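PDB 5JP6: putative polysaccharide deacetylase from Bdellovibrio bacteriovorus HD100, which probably removes acetyl groups from peptidoglycan, as a zinc-dependent carbohydrate esterase of family 4. Local coordinates for residues R189-E193 with V194-A198; Q263-F266 with D267-W271. The protein carries 1 engineered substitution. All blocks are in the same frame, centred on the assembly; numbering follows the deposited sequence.

Contact 1. Residues R189-E193 with V194-A198; sequences RALKE and VNAKA
Leu-191 reaches from the last turn of helix 183-193 across to the two alanines of the outgoing chain, one methyl for each. Its CD2 lies 3.8 Å from Ala-196 CB, and CD1 lies 3.9 Å from Ala-198 CB. CG anti to the carbonyl carbon (chi1 -66°) sets the branch beside its own backbone N, where both methyls meet the alanines. Leu-191 CB passes 3.4 Å from Ala-196 O. The leucine packs further on Leu-173 of strand 170-176 and on His-222, while Ala-198 rests on Phe-175.

The return of the chain that makes this possible is a Schellman motif. Asn-195, at positive phi (63°), is its C-prime residue: Ala-196 N bonds to Leu-191 O at 2.9 Å, and Asn-195 N to Lys-192 O at 3.1 Å. Leu-191 O also takes Val-194 N, which comes from the opposite face of the carbonyl plane to Ala-196 N. Val-194 CG2 lies 3.5 Å from Leu-191 O and 3.6 Å from Ala-190 O, and the valine meets Leu-349 of helix 339-354.

Asn-195 ND2 donates to Phe-146 O and Asp-148 OD1, and Glu-193 OE1 bonds to Ser-140 OG. The carbonyls of Leu-191 and Lys-192 are thus satisfied by the turn itself, and Leu-191 packs against Ala-196 and Ala-198 as the chain runs on to strand 199-202.

Contact 2. Residues Q263-F266 with D267-W271; sequences QAVF and DVLGW
Phe-266 lays its ring along the end of helix 251-269, between Asp-267 and the Gly-270 to Trp-271 peptide. CG stands anti to the backbone N (chi1 178°), which carries the ring down the helix toward that peptide: CE1 comes 3.4 Å from Gly-270 O and CD1 3.6 Å from Trp-271 N, both approached obliquely. The other ortho carbon, CD2, lies 3.9 Å from Asp-267 OD1, with ring and carboxylate planes 58° apart. Val-272 and Val-376 also touch this ring.

Asp-267 turns its carboxylate back by one turn to Gln-263. The amide NE2 of Gln-263 donates to Asp-267 OD1 at 2.9 Å; the oxygen is met on its syn side, 30° out of the carboxylate plane, yet lies almost in the plane of the amide. A bend at chi2 folds the glutamine chain so that NE2 reaches the aspartate, while OE1 accepts from Lys-377 N near the C-terminus.

On the inward side, Val-265 CG1 packs 3.7 Å from Leu-269 CD1, and both residues lean on Ile-224 of strand 223-227. The same leucine methyl lies over one face of the Trp-271 indole, offset toward its rim; Lys-370 makes a cation-pi contact with this ring.

Gly-270 N still bonds to Phe-266 O at 2.8 Å, but the glycine then leaves the helix with positive phi. Trp-271 O is buried without a hydrogen-bonding partner and receives a CA-H...O contact from Phe-266. Besides its backbone bonds, the helix end thus has a polar side, where the one amide of Gln-263 serves Asp-267 through NE2 and Lys-377 through OE1, and an apolar side turned to the sheet.

Overall arrangement
Both contacts are helix ends of the NodB homology region, where a helix gives way to a loop that leads into the parallel sheet: contact 1 feeds strand 199-202 and contact 2 strand 275-277. Strand 223-227 lies between these two in the sheet and pairs with each. The centres of the contacts are 23 Å apart and their nearest atoms about 9 Å, without touching. Neither contact supplies a zinc ligand; in this model the ligands are Asp-177, His-227 and Tyr-280. The side chain of Val-265 in contact 2 lies about 9 Å from that of His-227 and about 13 Å from the zinc ion. The side chain of Ala-198 in contact 1 is about 10 Å from that of Asp-176, a zinc-binding residue that does not hold the metal here.

Contact 1. Residues R189-E193 with V194-A198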
loop_
_atom_site.group_PDB
_atom_site.type_symbol
_atom_site.label_atom_id
_atom_site.label_comp_id
_atom_site.label_asym_id
_atom_site.label_seq_id
_atom_site.Cartn_x
_atom_site.Cartn_y
_atom_site.Cartn_z
ATOM N N ARG A 189 10.199 -6.086 8.468
ATOM C CA ARG A 189 11.433 -6.864 8.675
ATOM C C ARG A 189 12.535 -6.341 7.774
ATOM O O ARG A 189 13.671 -6.157 8.202
ATOM C CB ARG A 189 11.212 -8.340 8.390
ATOM C CG ARG A 189 10.321 -9.013 9.409
ATOM C CD ARG A 189 10.304 -10.502 9.221
ATOM N NE ARG A 189 9.491 -10.936 8.075
ATOM C CZ ARG A 189 8.182 -11.195 8.105
ATOM N NH1 ARG A 189 7.476 -11.011 9.206
ATOM N NH2 ARG A 189 7.567 -11.618 7.010
ATOM N N ALA A 190 12.172 -6.068 6.537
ATOM C CA ALA A 190 13.167 -5.597 5.556
ATOM C C ALA A 190 13.733 -4.233 5.963
ATOM O O ALA A 190 14.945 -3.998 5.916
ATOM C CB ALA A 190 12.559 -5.532 4.171
ATOM N N LEU A 191 12.857 -3.339 6.382
ATOM C CA LEU A 191 13.284 -2.016 6.818
ATOM C C LEU A 191 14.184 -2.098 8.030
ATOM O O LEU A 191 15.230 -1.438 8.102
ATOM C CB LEU A 191 12.071 -1.126 7.095
ATOM C CG LEU A 191 11.203 -0.757 5.897
ATOM C CD1 LEU A 191 9.891 -0.138 6.353
ATOM C CD2 LEU A 191 11.901 0.209 4.954
ATOM N N LYS A 192 13.754 -2.880 9.011
ATOM C CA LYS A 192 14.458 -2.950 10.274
ATOM C C LYS A 192 15.877 -3.504 10.105
ATOM O O LYS A 192 16.821 -3.041 10.778
ATOM C CB LYS A 192 13.681 -3.748 11.315
ATOM C CG LYS A 192 14.324 -3.730 12.698
ATOM C CD LYS A 192 13.453 -4.443 13.723
ATOM C CE LYS A 192 14.179 -4.459 15.062
ATOM N NZ LYS A 192 13.562 -5.349 16.084
ATOM N N GLU A 193 16.031 -4.516 9.238
ATOM C CA GLU A 193 17.338 -5.157 8.999
ATOM C C GLU A 193 18.424 -4.163 8.611
ATOM O O GLU A 193 19.619 -4.412 8.880
ATOM C CB GLU A 193 17.262 -6.159 7.781
ATOM C CG GLU A 193 16.604 -7.407 8.083
ATOM C CD GLU A 193 16.415 -8.301 6.860
ATOM O OE1 GLU A 193 16.367 -7.923 5.618
ATOM O OE2 GLU A 193 16.216 -9.422 7.201
ATOM N N VAL A 194 18.009 -3.088 7.933
ATOM C CA VAL A 194 18.956 -2.105 7.410
ATOM C C VAL A 194 18.792 -0.714 8.060
ATOM O O VAL A 194 19.324 0.291 7.561
ATOM C CB VAL A 194 18.878 -2.037 5.868
ATOM C CG1 VAL A 194 19.230 -3.386 5.260
ATOM C CG2 VAL A 194 17.506 -1.533 5.391
ATOM N N ASN A 195 18.046 -0.657 9.163
ATOM C CA ASN A 195 17.839 0.597 9.922
ATOM C C ASN A 195 17.129 1.667 9.120
ATOM O O ASN A 195 17.336 2.830 9.370
ATOM C CB ASN A 195 19.149 1.128 10.484
ATOM C CG ASN A 195 18.962 2.262 11.457
ATOM O OD1 ASN A 195 18.127 2.179 12.356
ATOM N ND2 ASN A 195 19.719 3.344 11.279
ATOM N N ALA A 196 16.279 1.262 8.176
ATOM C CA ALA A 196 15.491 2.213 7.411
ATOM C C ALA A 196 14.177 2.508 8.110
ATOM O O ALA A 196 13.515 1.593 8.611
ATOM C CB ALA A 196 15.204 1.713 6.005
ATOM N N LYS A 197 13.786 3.783 8.108
ATOM C CA LYS A 197 12.476 4.178 8.628
ATOM C C LYS A 197 11.649 4.634 7.437
ATOM O O LYS A 197 12.187 5.051 6.420
ATOM C CB LYS A 197 12.621 5.306 9.648
ATOM C CG LYS A 197 13.505 4.946 10.827
ATOM C CD LYS A 197 12.928 3.809 11.649
ATOM C CE LYS A 197 13.771 3.546 12.901
ATOM N NZ LYS A 197 15.184 3.126 12.582
ATOM N N ALA A 198 10.334 4.592 7.597
ATOM C CA ALA A 198 9.398 4.910 6.515
ATOM C C ALA A 198 8.150 5.591 7.045
ATOM O O ALA A 198 7.904 5.619 8.241
ATOM C CB ALA A 198 9.020 3.623 5.768
#

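Contact 2. Residues Q263-F266 with D267-W271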
loop_
_atom_site.group_PDB
_atom_site.type_symbol
_atom_site.label_atom_id
_atom_site.label_comp_id
_atom_site.label_asym_id
_atom_site.label_seq_id
_atom_site.Cartn_x
_atom_site.Cartn_y
_atom_site.Cartn_z
ATOM N N GLN A 263 -8.711 9.006 12.628
ATOM C CA GLN A 263 -9.337 8.507 13.831
ATOM C C GLN A 263 -9.037 7.009 14.053
ATOM O O GLN A 263 -8.824 6.586 15.185
ATOM C CB GLN A 263 -10.839 8.752 13.781
ATOM C CG GLN A 263 -11.528 8.442 15.076
ATOM C CD GLN A 263 -11.306 9.511 16.149
ATOM O OE1 GLN A 263 -11.485 10.696 15.913
ATOM N NE2 GLN A 263 -10.935 9.076 17.348
ATOM N N ALA A 264 -9.059 6.222 12.974
ATOM C CA ALA A 264 -8.824 4.774 13.110
ATOM C C ALA A 264 -7.425 4.533 13.680
ATOM O O ALA A 264 -7.234 3.690 14.555
ATOM C CB ALA A 264 -9.002 4.057 11.799
ATOM N N VAL A 265 -6.431 5.254 13.141
ATOM C CA VAL A 265 -5.066 5.102 13.640
ATOM C C VAL A 265 -4.987 5.499 15.121
ATOM O O VAL A 265 -4.415 4.781 15.952
ATOM C CB VAL A 265 -4.066 5.912 12.806
ATOM C CG1 VAL A 265 -2.689 5.905 13.447
ATOM C CG2 VAL A 265 -3.997 5.388 11.362
ATOM N N PHE A 266 -5.541 6.652 15.423
ATOM C CA PHE A 266 -5.561 7.181 16.789
ATOM C C PHE A 266 -6.227 6.220 17.769
ATOM O O PHE A 266 -5.737 6.003 18.877
ATOM C CB PHE A 266 -6.249 8.519 16.821
ATOM C CG PHE A 266 -6.368 9.118 18.194
ATOM C CD1 PHE A 266 -5.288 9.712 18.790
ATOM C CD2 PHE A 266 -7.547 9.015 18.911
ATOM C CE1 PHE A 266 -5.387 10.259 20.058
ATOM C CE2 PHE A 266 -7.648 9.546 20.168
ATOM C CZ PHE A 266 -6.558 10.141 20.748
ATOM N N ASP A 267 -7.342 5.627 17.340
ATOM C CA ASP A 267 -8.062 4.691 18.199
ATOM C C ASP A 267 -7.217 3.468 18.577
ATOM O O ASP A 267 -7.413 2.906 19.671
ATOM C CB ASP A 267 -9.352 4.252 17.541
ATOM C CG ASP A 267 -10.414 5.330 17.502
ATOM O OD1 ASP A 267 -10.278 6.385 18.178
ATOM O OD2 ASP A 267 -11.403 5.122 16.741
ATOM N N VAL A 268 -6.298 3.063 17.693
ATOM C CA VAL A 268 -5.409 1.925 17.998
ATOM C C VAL A 268 -4.204 2.350 18.840
ATOM O O VAL A 268 -3.874 1.707 19.853
ATOM C CB VAL A 268 -4.947 1.212 16.721
ATOM C CG1 VAL A 268 -3.930 0.102 17.014
ATOM C CG2 VAL A 268 -6.154 0.623 15.964
ATOM N N LEU A 269 -3.552 3.440 18.432
ATOM C CA LEU A 269 -2.242 3.797 18.953
ATOM C C LEU A 269 -2.233 4.843 20.065
ATOM O O LEU A 269 -1.258 4.902 20.827
ATOM C CB LEU A 269 -1.368 4.355 17.830
ATOM C CG LEU A 269 -1.109 3.438 16.646
ATOM C CD1 LEU A 269 -0.300 4.170 15.602
ATOM C CD2 LEU A 269 -0.403 2.157 17.077
ATOM N N GLY A 270 -3.283 5.667 20.141
ATOM C CA GLY A 270 -3.264 6.808 21.017
ATOM C C GLY A 270 -2.559 8.012 20.423
ATOM O O GLY A 270 -2.376 9.041 21.069
ATOM N N TRP A 271 -2.195 7.898 19.151
ATOM C CA TRP A 271 -1.618 8.993 18.405
ATOM C C TRP A 271 -1.764 8.692 16.916
ATOM O O TRP A 271 -2.071 7.575 16.524
ATOM C CB TRP A 271 -0.157 9.204 18.772
ATOM C CG TRP A 271 0.728 7.987 18.614
ATOM C CD1 TRP A 271 1.125 7.135 19.591
ATOM C CD2 TRP A 271 1.390 7.560 17.427
ATOM N NE1 TRP A 271 1.984 6.169 19.097
ATOM C CE2 TRP A 271 2.169 6.414 17.755
ATOM C CE3 TRP A 271 1.431 8.047 16.115
ATOM C CZ2 TRP A 271 2.991 5.767 16.813
ATOM C CZ3 TRP A 271 2.201 7.391 15.177
ATOM C CH2 TRP A 271 2.967 6.247 15.522
#